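Local coordinates for modulator protein RSBR (Bacillus subtilis, PDB 2BNL) that regulates sigma-B in the general stress response as a stressosome protein, stimulating the RsbT kinase toward RsbS in vitro; this chain is its N-terminal non-heme globin domain, at residues D117-F120 and S121-T125. Numbering follows the deposited sequence.
Sequences DRFF and SPINT
A proline kink in helix 109-135 joins 117-120 to 121-125, where Pro-122 CD lies 3.4 Å from Arg-118 O, a carbonyl to which the ring nitrogen can offer no hydrogen. Backbone bonds bracket the break: Ser-121 N reaches Asp-117 O at 2.9 Å, and Asn-124 N donates almost straight (175°) to Phe-120 O. Without the ring, an alanine here would probably give up the CD and CG contacts with Arg-118 O and with them the kink. On one flank a water bridges Asp-117 OD1 and Ser-121 OG, 2.6 Å from each, donating to the carboxylate; the second subunit packs here, Lys-93 of that chain against Asp-117 and its Ala-89 against Ser-121. On the opposite flank Ile-123 CD1 sits over one face of the Phe-119 ring, 4.1 Å from its centroid, a CH-pi contact made by an extended CG1 branch (chi2 167°). The side between also faces the interior of this non-heme globin domain: the Phe-120 ring has Phe-119 CD2 over one face and packs among helices 5-13, 39-54 and 81-100. Asn-124 brings ND2 to 4.0 Å from Phe-120 CB, while its OD1 is hydrogen-bonded to the hydroxyl (OH) of Tyr-49 on helix 39-54.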
loop_
_atom_site.group_PDB
_atom_site.type_symbol
_atom_site.label_atom_id
_atom_site.label_comp_id
_atom_site.label_asym_id
_atom_site.label_seq_id
_atom_site.Cartn_x
_atom_site.Cartn_y
_atom_site.Cartn_z
ATOM N N ASP A 117 5.023 -0.302 9.848
ATOM C CA ASP A 117 4.087 0.425 8.959
ATOM C C ASP A 117 4.511 1.943 8.932
ATOM O O ASP A 117 4.554 2.568 7.903
ATOM C CB ASP A 117 2.674 0.278 9.523
ATOM C CG ASP A 117 1.646 1.069 8.756
ATOM O OD1 ASP A 117 1.289 0.607 7.691
ATOM O OD2 ASP A 117 1.325 2.174 9.202
ATOM N N ARG A 118 4.773 2.470 10.097
ATOM C CA ARG A 118 5.176 3.871 10.226
ATOM C C ARG A 118 6.389 4.237 9.333
ATOM O O ARG A 118 6.484 5.311 8.745
ATOM C CB ARG A 118 5.506 4.129 11.634
ATOM C CG ARG A 118 5.186 5.453 12.023
ATOM C CD ARG A 118 5.806 5.839 13.348
ATOM N NE ARG A 118 6.048 7.305 13.253
ATOM C CZ ARG A 118 7.199 7.897 12.933
ATOM N NH1 ARG A 118 8.286 7.212 12.737
ATOM N NH2 ARG A 118 7.247 9.225 12.845
ATOM N N PHE A 119 7.362 3.354 9.330
ATOM C CA PHE A 119 8.574 3.536 8.517
ATOM C C PHE A 119 8.340 3.366 7.014
ATOM O O PHE A 119 8.747 4.194 6.221
ATOM C CB PHE A 119 9.648 2.638 9.053
ATOM C CG PHE A 119 10.919 2.709 8.316
ATOM C CD1 PHE A 119 11.688 3.825 8.365
ATOM C CD2 PHE A 119 11.270 1.680 7.420
ATOM C CE1 PHE A 119 12.945 3.891 7.636
ATOM C CE2 PHE A 119 12.412 1.753 6.679
ATOM C CZ PHE A 119 13.286 2.832 6.801
ATOM N N PHE A 120 7.691 2.264 6.610
ATOM C CA PHE A 120 7.573 1.875 5.231
ATOM C C PHE A 120 6.455 2.555 4.478
ATOM O O PHE A 120 6.615 2.842 3.301
ATOM C CB PHE A 120 7.294 0.346 5.199
ATOM C CG PHE A 120 8.528 -0.472 5.296
ATOM C CD1 PHE A 120 9.321 -0.700 4.182
ATOM C CD2 PHE A 120 8.989 -0.953 6.535
ATOM C CE1 PHE A 120 10.485 -1.545 4.314
ATOM C CE2 PHE A 120 10.170 -1.753 6.582
ATOM C CZ PHE A 120 10.892 -1.994 5.486
ATOM N N SER A 121 5.313 2.806 5.151
ATOM C CA SER A 121 4.111 3.283 4.460
ATOM C C SER A 121 4.370 4.561 3.598
ATOM O O SER A 121 4.164 4.533 2.424
ATOM C CB SER A 121 2.891 3.532 5.430
ATOM O OG SER A 121 1.745 3.736 4.650
ATOM N N PRO A 122 4.942 5.618 4.184
ATOM C CA PRO A 122 5.239 6.827 3.332
ATOM C C PRO A 122 6.272 6.637 2.171
ATOM O O PRO A 122 6.205 7.281 1.130
ATOM C CB PRO A 122 5.729 7.857 4.368
ATOM C CG PRO A 122 6.187 7.082 5.563
ATOM C CD PRO A 122 5.398 5.765 5.584
ATOM N N ILE A 123 7.239 5.758 2.397
ATOM C CA ILE A 123 8.178 5.370 1.337
ATOM C C ILE A 123 7.479 4.674 0.208
ATOM O O ILE A 123 7.560 5.061 -0.961
ATOM C CB ILE A 123 9.259 4.440 1.873
ATOM C CG1 ILE A 123 10.052 5.107 2.950
ATOM C CG2 ILE A 123 10.142 3.932 0.769
ATOM C CD1 ILE A 123 11.033 4.158 3.847
ATOM N N ASN A 124 6.707 3.638 0.560
ATOM C CA ASN A 124 5.987 2.900 -0.489
ATOM C C ASN A 124 4.968 3.705 -1.235
ATOM O O ASN A 124 4.814 3.510 -2.429
ATOM C CB ASN A 124 5.286 1.604 0.085
ATOM C CG ASN A 124 6.296 0.597 0.613
ATOM O OD1 ASN A 124 7.493 0.653 0.225
ATOM N ND2 ASN A 124 5.848 -0.291 1.479
ATOM N N THR A 125 4.230 4.546 -0.535
ATOM C CA THR A 125 3.218 5.447 -1.198
ATOM C C THR A 125 3.904 6.395 -2.191
ATOM O O THR A 125 3.407 6.669 -3.255
ATOM C CB THR A 125 2.363 6.228 -0.217
ATOM O OG1 THR A 125 3.170 7.127 0.553
ATOM C CG2 THR A 125 1.520 5.321 0.639
HETATM O O HOH W 1 0.203 1.849 5.662
#